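Local coordinates for protein MarR family transcriptional regulator (PDB 5ERI) that probably binds DNA as a two-subunit transcription factor of the MarR family, carrying a winged helix-turn-helix and regulating transcription, at residues A[130-133]-A[134-138]; A[139-142]-A[143-147]; A[41-44]-A[45-49]; A[59-62]-A[63-67]. One frame throughout, in Å; residues are numbered along the deposited sequence.

Contact 1: A[130-133]-A[134-138]; sequences ENRS and IEICF
Arg132 and Ile136, one helical turn apart, meet through their side chains. CD1 of Ile136 lies over the centre of one face of the Arg132 guanidinium, 3.8 Å from CZ. The arginine begins with CG anti to its backbone N (chi1 -169°) and then bends at chi2, which turns the flat group across the isoleucine tip. On another side of the helix Ile134 lies alongside Asn131, pointing the same way, with its CD1 3.6 Å from Asn131 OD1; CG1 of Ile134 also packs 3.2 Å from Glu130 O. Four successive i to i+4 backbone bonds join the two segments, from Ile134 N to Glu130 O (2.8 Å) through to Cys137 N and Ser133 O (3.0 Å). They belong to the last turns of helix 117-138, the long helix that in MarR proteins leads from the DNA-binding lobe into the dimerisation region. Three polar ends meet the second subunit: Glu130 forms a salt bridge with its Arg31, Arg132 with its Glu163, and the Asn131 amide bonds Asp26 N and Thr24 O of that subunit. Within the chain, OG of the buried Ser133 is hydrogen-bonded to Glu129 O, one turn back.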
loop_
_atom_site.group_PDB
_atom_site.type_symbol
_atom_site.label_atom_id
_atom_site.label_comp_id
_atom_site.label_asym_id
_atom_site.label_seq_id
_atom_site.Cartn_x
_atom_site.Cartn_y
_atom_site.Cartn_z
ATOM N N GLU A 130 -10.583 -9.784 -6.929
ATOM C CA GLU A 130 -10.772 -8.848 -5.836
ATOM C C GLU A 130 -11.823 -9.472 -4.882
ATOM O O GLU A 130 -11.701 -9.451 -3.625
ATOM C CB GLU A 130 -11.222 -7.462 -6.419
ATOM C CG GLU A 130 -11.265 -6.298 -5.425
ATOM C CD GLU A 130 -11.333 -4.856 -6.043
ATOM O OE1 GLU A 130 -11.546 -3.941 -5.206
ATOM O OE2 GLU A 130 -11.185 -4.603 -7.300
ATOM N N ASN A 131 -12.879 -10.041 -5.463
ATOM C CA ASN A 131 -13.940 -10.622 -4.605
ATOM C C ASN A 131 -13.391 -11.826 -3.841
ATOM O O ASN A 131 -13.776 -12.057 -2.715
ATOM C CB ASN A 131 -15.141 -11.040 -5.413
ATOM C CG ASN A 131 -15.987 -9.861 -5.868
ATOM O OD1 ASN A 131 -16.080 -8.809 -5.208
ATOM N ND2 ASN A 131 -16.661 -10.061 -6.985
ATOM N N ARG A 132 -12.472 -12.563 -4.461
ATOM C CA ARG A 132 -11.823 -13.644 -3.745
ATOM C C ARG A 132 -10.960 -13.120 -2.560
ATOM O O ARG A 132 -10.977 -13.735 -1.443
ATOM C CB ARG A 132 -10.998 -14.470 -4.728
ATOM C CG ARG A 132 -10.527 -15.767 -4.097
ATOM C CD ARG A 132 -9.026 -15.927 -4.200
ATOM N NE ARG A 132 -8.561 -17.099 -3.478
ATOM C CZ ARG A 132 -7.278 -17.393 -3.321
ATOM N NH1 ARG A 132 -6.346 -16.592 -3.825
ATOM N NH2 ARG A 132 -6.919 -18.485 -2.669
ATOM N N SER A 133 -10.252 -11.973 -2.772
ATOM C CA SER A 133 -9.400 -11.400 -1.684
ATOM C C SER A 133 -10.260 -10.875 -0.611
ATOM O O SER A 133 -9.914 -10.921 0.572
ATOM C CB SER A 133 -8.449 -10.287 -2.173
ATOM O OG SER A 133 -8.019 -10.581 -3.469
ATOM N N ILE A 134 -11.398 -10.328 -1.019
ATOM C CA ILE A 134 -12.360 -9.766 -0.066
ATOM C C ILE A 134 -12.892 -10.867 0.849
ATOM O O ILE A 134 -13.033 -10.692 2.047
ATOM C CB ILE A 134 -13.587 -9.175 -0.801
ATOM C CG1 ILE A 134 -13.272 -7.771 -1.335
ATOM C CG2 ILE A 134 -14.789 -9.088 0.145
ATOM C CD1 ILE A 134 -14.201 -7.363 -2.442
ATOM N N GLU A 135 -13.188 -11.996 0.250
ATOM C CA GLU A 135 -13.703 -13.110 1.025
ATOM C C GLU A 135 -12.674 -13.541 2.132
ATOM O O GLU A 135 -13.034 -13.709 3.308
ATOM C CB GLU A 135 -14.105 -14.260 0.070
ATOM C CG GLU A 135 -15.617 -14.312 -0.261
ATOM C CD GLU A 135 -16.075 -13.754 -1.654
ATOM O OE1 GLU A 135 -16.069 -12.477 -1.907
ATOM O OE2 GLU A 135 -16.529 -14.615 -2.484
ATOM N N ILE A 136 -11.404 -13.628 1.734
ATOM C CA ILE A 136 -10.284 -13.956 2.630
ATOM C C ILE A 136 -10.209 -12.948 3.721
ATOM O O ILE A 136 -10.048 -13.347 4.850
ATOM C CB ILE A 136 -8.928 -14.061 1.900
ATOM C CG1 ILE A 136 -8.929 -15.300 0.986
ATOM C CG2 ILE A 136 -7.783 -14.231 2.889
ATOM C CD1 ILE A 136 -7.873 -15.343 -0.117
ATOM N N CYS A 137 -10.382 -11.657 3.426
ATOM C CA CYS A 137 -10.237 -10.623 4.472
ATOM C C CYS A 137 -11.296 -10.790 5.514
ATOM O O CYS A 137 -11.110 -10.407 6.661
ATOM C CB CYS A 137 -10.475 -9.192 3.915
ATOM S SG CYS A 137 -9.077 -8.577 3.023
ATOM N N PHE A 138 -12.465 -11.242 5.062
ATOM C CA PHE A 138 -13.654 -11.270 5.903
ATOM C C PHE A 138 -13.944 -12.659 6.533
ATOM O O PHE A 138 -14.899 -12.843 7.254
ATOM C CB PHE A 138 -14.820 -10.808 5.068
ATOM C CG PHE A 138 -14.997 -9.299 5.019
ATOM C CD1 PHE A 138 -14.433 -8.463 5.964
ATOM C CD2 PHE A 138 -15.806 -8.718 4.023
ATOM C CE1 PHE A 138 -14.631 -7.089 5.916
ATOM C CE2 PHE A 138 -16.017 -7.345 3.989
ATOM C CZ PHE A 138 -15.437 -6.536 4.939
#

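Contact 2: A[139-142]-A[143-147]; sequences DNFT and DEEKQ
Thr142 and Glu145 form a capping box at the start of helix 143-167, directly after the loop that joins it to helix 117-138. CB of Glu145 sits 3.5 Å from CD2 of Phe141, an oblique approach to the ring. CG, anti to the carbonyl carbon, comes within 3.4 Å of Thr142 OG1, and the chain, extended beyond CG, carries the carboxylate to the loop backbone. There OE1 accepts from Thr142 N at 2.8 Å in a nearly straight bond (169°), met on the anti side and 19° out of the carboxylate plane. The other half of the box runs the opposite way: Thr142 OG1, placed between its own N and carbonyl carbon (chi1 72°), accepts from Glu145 N at 3.1 Å. The two bonds thus occupy the N-H of the N-cap residue and one in the first turn, and the side chains cross at about a right angle. Lys155 of the second subunit adds a cation-pi contact to the Phe141 ring and a long, weak ion pair to Glu145 OE1. The first full turn of helix closes from Lys146 N to Thr142 O, 3.1 Å apart, while Lys146 N also lies at the edge of the Phe141 ring, 3.8 Å from CD2.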
loop_
_atom_site.group_PDB
_atom_site.type_symbol
_atom_site.label_atom_id
_atom_site.label_comp_id
_atom_site.label_asym_id
_atom_site.label_seq_id
_atom_site.Cartn_x
_atom_site.Cartn_y
_atom_site.Cartn_z
ATOM N N ASP A 139 -13.090 -13.626 6.259
ATOM C CA ASP A 139 -13.178 -14.934 6.908
ATOM C C ASP A 139 -13.493 -14.783 8.390
ATOM O O ASP A 139 -12.805 -14.077 9.128
ATOM C CB ASP A 139 -11.858 -15.673 6.748
ATOM C CG ASP A 139 -11.988 -17.175 6.940
ATOM O OD1 ASP A 139 -13.123 -17.671 7.097
ATOM O OD2 ASP A 139 -10.935 -17.855 6.954
ATOM N N ASN A 140 -14.588 -15.391 8.823
ATOM C CA ASN A 140 -14.936 -15.392 10.250
ATOM C C ASN A 140 -15.462 -14.097 10.733
ATOM O O ASN A 140 -15.635 -13.938 11.930
ATOM C CB ASN A 140 -13.758 -15.855 11.157
ATOM C CG ASN A 140 -13.272 -17.271 10.806
ATOM O OD1 ASN A 140 -14.065 -18.132 10.402
ATOM N ND2 ASN A 140 -11.970 -17.516 10.946
ATOM N N PHE A 141 -15.754 -13.164 9.816
ATOM C CA PHE A 141 -16.441 -11.916 10.197
ATOM C C PHE A 141 -17.950 -12.144 10.298
ATOM O O PHE A 141 -18.495 -12.849 9.449
ATOM C CB PHE A 141 -16.191 -10.850 9.144
ATOM C CG PHE A 141 -15.008 -9.985 9.445
ATOM C CD1 PHE A 141 -13.743 -10.512 9.402
ATOM C CD2 PHE A 141 -15.172 -8.647 9.773
ATOM C CE1 PHE A 141 -12.652 -9.719 9.703
ATOM C CE2 PHE A 141 -14.090 -7.859 10.089
ATOM C CZ PHE A 141 -12.824 -8.398 10.054
ATOM N N THR A 142 -18.615 -11.540 11.289
ATOM C CA THR A 142 -20.089 -11.425 11.256
ATOM C C THR A 142 -20.479 -10.287 10.340
ATOM O O THR A 142 -19.655 -9.446 9.991
ATOM C CB THR A 142 -20.716 -11.090 12.612
ATOM O OG1 THR A 142 -20.431 -9.731 12.950
ATOM C CG2 THR A 142 -20.214 -12.051 13.746
ATOM N N ASP A 143 -21.749 -10.242 9.975
ATOM C CA ASP A 143 -22.249 -9.168 9.142
ATOM C C ASP A 143 -22.116 -7.840 9.810
ATOM O O ASP A 143 -21.791 -6.850 9.149
ATOM C CB ASP A 143 -23.701 -9.406 8.754
ATOM C CG ASP A 143 -23.843 -10.453 7.634
ATOM O OD1 ASP A 143 -22.970 -11.364 7.530
ATOM O OD2 ASP A 143 -24.827 -10.350 6.855
ATOM N N GLU A 144 -22.364 -7.795 11.109
ATOM C CA GLU A 144 -22.265 -6.534 11.804
ATOM C C GLU A 144 -20.780 -5.997 11.764
ATOM O O GLU A 144 -20.544 -4.804 11.596
ATOM C CB GLU A 144 -22.743 -6.722 13.231
ATOM C CG GLU A 144 -22.423 -5.552 14.158
ATOM C CD GLU A 144 -23.599 -4.628 14.352
ATOM O OE1 GLU A 144 -24.697 -5.190 14.539
ATOM O OE2 GLU A 144 -23.441 -3.371 14.330
ATOM N N GLU A 145 -19.802 -6.888 11.952
ATOM C CA GLU A 145 -18.376 -6.523 11.953
ATOM C C GLU A 145 -17.996 -5.995 10.581
ATOM O O GLU A 145 -17.331 -4.997 10.484
ATOM C CB GLU A 145 -17.473 -7.729 12.290
ATOM C CG GLU A 145 -17.543 -8.159 13.777
ATOM C CD GLU A 145 -16.840 -9.508 14.079
ATOM O OE1 GLU A 145 -16.911 -10.473 13.244
ATOM O OE2 GLU A 145 -16.237 -9.601 15.181
ATOM N N LYS A 146 -18.451 -6.668 9.532
ATOM C CA LYS A 146 -18.261 -6.225 8.147
ATOM C C LYS A 146 -18.673 -4.766 7.955
ATOM O O LYS A 146 -17.884 -3.925 7.472
ATOM C CB LYS A 146 -19.029 -7.079 7.173
ATOM C CG LYS A 146 -18.458 -8.438 6.959
ATOM C CD LYS A 146 -19.079 -9.106 5.724
ATOM C CE LYS A 146 -19.079 -10.605 5.912
ATOM N NZ LYS A 146 -19.096 -11.278 4.581
ATOM N N GLN A 147 -19.892 -4.472 8.336
ATOM C CA GLN A 147 -20.426 -3.127 8.229
ATOM C C GLN A 147 -19.619 -2.161 9.070
ATOM O O GLN A 147 -19.335 -1.009 8.660
ATOM C CB GLN A 147 -21.890 -3.077 8.713
ATOM C CG GLN A 147 -22.867 -3.955 7.942
ATOM C CD GLN A 147 -24.190 -4.049 8.693
ATOM O OE1 GLN A 147 -24.499 -3.176 9.523
ATOM N NE2 GLN A 147 -24.950 -5.126 8.455
#

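Contact 3: A[41-44]-A[45-49]; sequences NSIN and DIKYK
The backbone from Asn41 to Lys47 is helical, and Asp45 N bonds Asn41 O at 2.8 Å. Two residues on, Ile43 O accepts twice: Lys47 N approaches in the carbonyl plane at 3.2 Å, whereas Ile46 N, 3.0 Å away, stands well above that plane. The bond from Ile46 N to Ser42 O is weak, and Tyr48 N, bonded to Asn44 O, belongs to the first residue that leaves helical geometry. This is the C-terminal end of helix 29-47, in MarR proteins part of the helical framework that joins the dimer interface to the DNA-binding lobe. Among the side chains, Asn44 and Tyr48 lie side by side, pointing the same way, with amide and ring planes 47° apart; CB of Asn44 touches CD2 of Tyr48 at 3.8 Å. Lys47 crosses Asn44 obliquely, its CE 3.3 Å from OD1 of Asn44. A bend at chi3 (-83°) in Lys47 brings this CE beside Asn44, and CE is also 4.1 Å from CG2 of Ile43. Lys47 NZ itself forms a salt bridge with Glu129, and the Tyr48 ring stacks on Phe58. Asp45 OD1 takes the backbone N-H of Lys55, while Ile43 and Ser42 pack on Trp164 of the second subunit.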
loop_
_atom_site.group_PDB
_atom_site.type_symbol
_atom_site.label_atom_id
_atom_site.label_comp_id
_atom_site.label_asym_id
_atom_site.label_seq_id
_atom_site.Cartn_x
_atom_site.Cartn_y
_atom_site.Cartn_z
ATOM N N ASN A 41 -1.189 -6.803 -1.841
ATOM C CA ASN A 41 -0.410 -6.529 -3.055
ATOM C C ASN A 41 0.651 -7.597 -3.398
ATOM O O ASN A 41 0.907 -7.850 -4.577
ATOM C CB ASN A 41 0.278 -5.166 -2.903
ATOM C CG ASN A 41 -0.740 -4.014 -2.819
ATOM O OD1 ASN A 41 -1.922 -4.161 -3.177
ATOM N ND2 ASN A 41 -0.274 -2.857 -2.357
ATOM N N SER A 42 1.296 -8.166 -2.376
ATOM C CA SER A 42 2.255 -9.270 -2.567
ATOM C C SER A 42 1.483 -10.440 -3.123
ATOM O O SER A 42 1.904 -11.057 -4.035
ATOM C CB SER A 42 2.932 -9.698 -1.241
ATOM O OG SER A 42 3.870 -8.694 -0.821
ATOM N N ILE A 43 0.352 -10.766 -2.568
ATOM C CA ILE A 43 -0.436 -11.836 -3.172
ATOM C C ILE A 43 -0.913 -11.510 -4.601
ATOM O O ILE A 43 -0.889 -12.379 -5.513
ATOM C CB ILE A 43 -1.647 -12.060 -2.320
ATOM C CG1 ILE A 43 -1.162 -12.680 -1.004
ATOM C CG2 ILE A 43 -2.607 -12.975 -3.063
ATOM C CD1 ILE A 43 -2.246 -12.894 0.041
ATOM N N ASN A 44 -1.317 -10.258 -4.828
ATOM C CA ASN A 44 -1.751 -9.855 -6.195
ATOM C C ASN A 44 -0.603 -9.884 -7.207
ATOM O O ASN A 44 -0.801 -10.176 -8.372
ATOM C CB ASN A 44 -2.396 -8.456 -6.190
ATOM C CG ASN A 44 -3.762 -8.470 -5.608
ATOM O OD1 ASN A 44 -4.430 -9.501 -5.631
ATOM N ND2 ASN A 44 -4.170 -7.343 -5.018
ATOM N N ASP A 45 0.598 -9.546 -6.762
ATOM C CA ASP A 45 1.810 -9.775 -7.564
ATOM C C ASP A 45 1.978 -11.247 -8.027
ATOM O O ASP A 45 2.538 -11.456 -9.109
ATOM C CB ASP A 45 3.081 -9.300 -6.803
ATOM C CG ASP A 45 3.317 -7.780 -6.883
ATOM O OD1 ASP A 45 2.389 -7.016 -7.173
ATOM O OD2 ASP A 45 4.449 -7.347 -6.646
ATOM N N ILE A 46 1.502 -12.239 -7.251
ATOM C CA ILE A 46 1.574 -13.676 -7.664
ATOM C C ILE A 46 0.526 -13.974 -8.740
ATOM O O ILE A 46 0.799 -14.577 -9.781
ATOM C CB ILE A 46 1.395 -14.674 -6.461
ATOM C CG1 ILE A 46 2.339 -14.359 -5.263
ATOM C CG2 ILE A 46 1.564 -16.136 -6.891
ATOM C CD1 ILE A 46 3.796 -14.222 -5.581
ATOM N N LYS A 47 -0.691 -13.542 -8.492
ATOM C CA LYS A 47 -1.800 -13.841 -9.408
ATOM C C LYS A 47 -1.618 -13.132 -10.752
ATOM O O LYS A 47 -1.941 -13.664 -11.790
ATOM C CB LYS A 47 -3.120 -13.444 -8.763
ATOM C CG LYS A 47 -3.337 -14.099 -7.394
ATOM C CD LYS A 47 -4.782 -14.032 -6.892
ATOM C CE LYS A 47 -5.169 -12.714 -6.198
ATOM N NZ LYS A 47 -6.568 -12.718 -5.623
ATOM N N TYR A 48 -1.013 -11.958 -10.749
ATOM C CA TYR A 48 -1.036 -11.135 -11.944
ATOM C C TYR A 48 0.283 -11.118 -12.649
ATOM O O TYR A 48 0.440 -10.323 -13.601
ATOM C CB TYR A 48 -1.428 -9.709 -11.595
ATOM C CG TYR A 48 -2.839 -9.552 -11.140
ATOM C CD1 TYR A 48 -3.883 -10.008 -11.932
ATOM C CD2 TYR A 48 -3.142 -8.919 -9.915
ATOM C CE1 TYR A 48 -5.189 -9.877 -11.511
ATOM C CE2 TYR A 48 -4.442 -8.791 -9.477
ATOM C CZ TYR A 48 -5.469 -9.255 -10.274
ATOM O OH TYR A 48 -6.774 -9.082 -9.816
ATOM N N LYS A 49 1.228 -11.974 -12.233
ATOM C CA LYS A 49 2.559 -12.040 -12.899
ATOM C C LYS A 49 2.440 -12.510 -14.350
ATOM O O LYS A 49 3.108 -11.953 -15.250
ATOM C CB LYS A 49 3.548 -12.982 -12.162
ATOM C CG LYS A 49 4.845 -13.307 -12.949
ATOM C CD LYS A 49 5.818 -14.154 -12.135
ATOM C CE LYS A 49 6.733 -14.997 -13.027
ATOM N NZ LYS A 49 6.307 -16.433 -13.111
#

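Contact 4: A[59-62]-A[63-67]; sequences TFLT and RICEN
Thr62 and Arg63 run side by side and point the same way, so that OG1 of the threonine lies in the plane of the arginine guanidinium, at its edge, 3.6 Å from NE. Two torsions bring this about: Thr62 OG1 stands between its backbone N and carbonyl carbon (chi1 64°), and Arg63 folds at chi2 (-44°). The hydroxyl is anchored by a bond to Thr59 O at 3.0 Å, and that same carbonyl receives a weak bond from Arg63 N. CG of Arg63 also touches Thr59 O, at 3.5 Å. Around the helix, CD1 of Leu61 meets SG of Cys65 at 4.0 Å, and Cys65 N bonds Leu61 O almost straight (2.8 Å). Glu66 extends from a position beside Thr62, CG 3.3 Å from Thr62 O; its carboxylate is held by Tyr123 OH and by Arg31 of the second subunit. At the end of the helix Arg63 O accepts both Asn67 N and, on a lone pair, Asn67 ND2 (2.9 Å), so the asparagine side chain doubles back on the last turn. Phe60 and Ile64 face helix 83-95, as expected of a helix buried in the core of a MarR winged helix-turn-helix domain.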
loop_
_atom_site.group_PDB
_atom_site.type_symbol
_atom_site.label_atom_id
_atom_site.label_comp_id
_atom_site.label_asym_id
_atom_site.label_seq_id
_atom_site.Cartn_x
_atom_site.Cartn_y
_atom_site.Cartn_z
ATOM N N THR A 59 -4.522 -2.170 -10.745
ATOM C CA THR A 59 -5.294 -1.099 -10.120
ATOM C C THR A 59 -5.632 0.027 -11.127
ATOM O O THR A 59 -6.753 0.471 -11.225
ATOM C CB THR A 59 -4.514 -0.577 -8.939
ATOM O OG1 THR A 59 -4.436 -1.639 -7.989
ATOM C CG2 THR A 59 -5.203 0.592 -8.297
ATOM N N PHE A 60 -4.632 0.484 -11.845
ATOM C CA PHE A 60 -4.828 1.474 -12.880
ATOM C C PHE A 60 -5.755 0.978 -13.967
ATOM O O PHE A 60 -6.658 1.709 -14.438
ATOM C CB PHE A 60 -3.455 1.919 -13.482
ATOM C CG PHE A 60 -2.558 2.681 -12.497
ATOM C CD1 PHE A 60 -2.677 4.060 -12.341
ATOM C CD2 PHE A 60 -1.597 2.033 -11.771
ATOM C CE1 PHE A 60 -1.903 4.769 -11.428
ATOM C CE2 PHE A 60 -0.766 2.740 -10.874
ATOM C CZ PHE A 60 -0.942 4.095 -10.654
ATOM N N LEU A 61 -5.545 -0.261 -14.375
ATOM C CA LEU A 61 -6.403 -0.843 -15.394
ATOM C C LEU A 61 -7.890 -0.873 -15.011
ATOM O O LEU A 61 -8.754 -0.451 -15.797
ATOM C CB LEU A 61 -5.904 -2.211 -15.753
ATOM C CG LEU A 61 -6.603 -2.909 -16.916
ATOM C CD1 LEU A 61 -6.680 -1.919 -18.057
ATOM C CD2 LEU A 61 -5.813 -4.153 -17.309
ATOM N N THR A 62 -8.214 -1.337 -13.812
ATOM C CA THR A 62 -9.627 -1.392 -13.405
ATOM C C THR A 62 -10.258 -0.030 -13.435
ATOM O O THR A 62 -11.415 0.092 -13.832
ATOM C CB THR A 62 -9.858 -2.011 -11.992
ATOM O OG1 THR A 62 -9.261 -1.188 -11.012
ATOM C CG2 THR A 62 -9.216 -3.349 -11.850
ATOM N N ARG A 63 -9.542 0.996 -12.966
ATOM C CA ARG A 63 -10.127 2.330 -13.002
ATOM C C ARG A 63 -10.371 2.856 -14.402
ATOM O O ARG A 63 -11.362 3.588 -14.662
ATOM C CB ARG A 63 -9.288 3.331 -12.259
ATOM C CG ARG A 63 -9.058 3.012 -10.818
ATOM C CD ARG A 63 -10.307 2.543 -10.068
ATOM N NE ARG A 63 -9.878 1.697 -8.975
ATOM C CZ ARG A 63 -9.785 2.074 -7.736
ATOM N NH1 ARG A 63 -10.178 3.295 -7.383
ATOM N NH2 ARG A 63 -9.327 1.204 -6.831
ATOM N N ILE A 64 -9.474 2.498 -15.315
ATOM C CA ILE A 64 -9.646 2.848 -16.708
ATOM C C ILE A 64 -10.855 2.112 -17.288
ATOM O O ILE A 64 -11.722 2.719 -17.892
ATOM C CB ILE A 64 -8.361 2.611 -17.488
ATOM C CG1 ILE A 64 -7.354 3.688 -17.108
ATOM C CG2 ILE A 64 -8.604 2.703 -18.965
ATOM C CD1 ILE A 64 -5.924 3.357 -17.485
ATOM N N CYS A 65 -10.951 0.810 -17.074
ATOM C CA CYS A 65 -12.146 0.094 -17.545
ATOM C C CYS A 65 -13.457 0.598 -16.952
ATOM O O CYS A 65 -14.484 0.631 -17.640
ATOM C CB CYS A 65 -12.044 -1.365 -17.233
ATOM S SG CYS A 65 -10.676 -2.206 -18.065
ATOM N N GLU A 66 -13.440 0.968 -15.672
ATOM C CA GLU A 66 -14.654 1.438 -15.026
ATOM C C GLU A 66 -15.013 2.851 -15.417
ATOM O O GLU A 66 -16.198 3.224 -15.288
ATOM C CB GLU A 66 -14.502 1.364 -13.485
ATOM C CG GLU A 66 -14.550 -0.085 -12.993
ATOM C CD GLU A 66 -13.837 -0.296 -11.679
ATOM O OE1 GLU A 66 -13.436 0.722 -11.038
ATOM O OE2 GLU A 66 -13.770 -1.483 -11.308
ATOM N N ASN A 67 -14.012 3.637 -15.846
ATOM C CA ASN A 67 -14.251 5.047 -16.236
ATOM C C ASN A 67 -13.627 5.423 -17.617
ATOM O O ASN A 67 -12.693 6.264 -17.709
ATOM C CB ASN A 67 -13.702 6.000 -15.183
ATOM C CG ASN A 67 -14.199 5.706 -13.772
ATOM O OD1 ASN A 67 -15.219 6.284 -13.349
ATOM N ND2 ASN A 67 -13.467 4.811 -13.015
#

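How the contacts relate
The four contacts follow one another along the chain in the order 3, 4, 1, 2. Contact 3 ends helix 29-47 and contact 4 ends helix 57-66, their centres about 17 Å apart. Contact 1 ends helix 117-138, and contact 2 is the loop and first turn of helix 143-167, about 12 Å away between centres; here Phe138 CD2 packs on Lys146 CD at 3.7 Å. Contact 1 also touches contact 3, where Ser133 OG and Lys47 NZ form a weak hydrogen bond. Contacts 2 and 4 are the farthest apart, about 28 Å between centres. All four meet the second subunit, so the dimer interface reaches both the terminal helices and the helix of the probable DNA-binding domain.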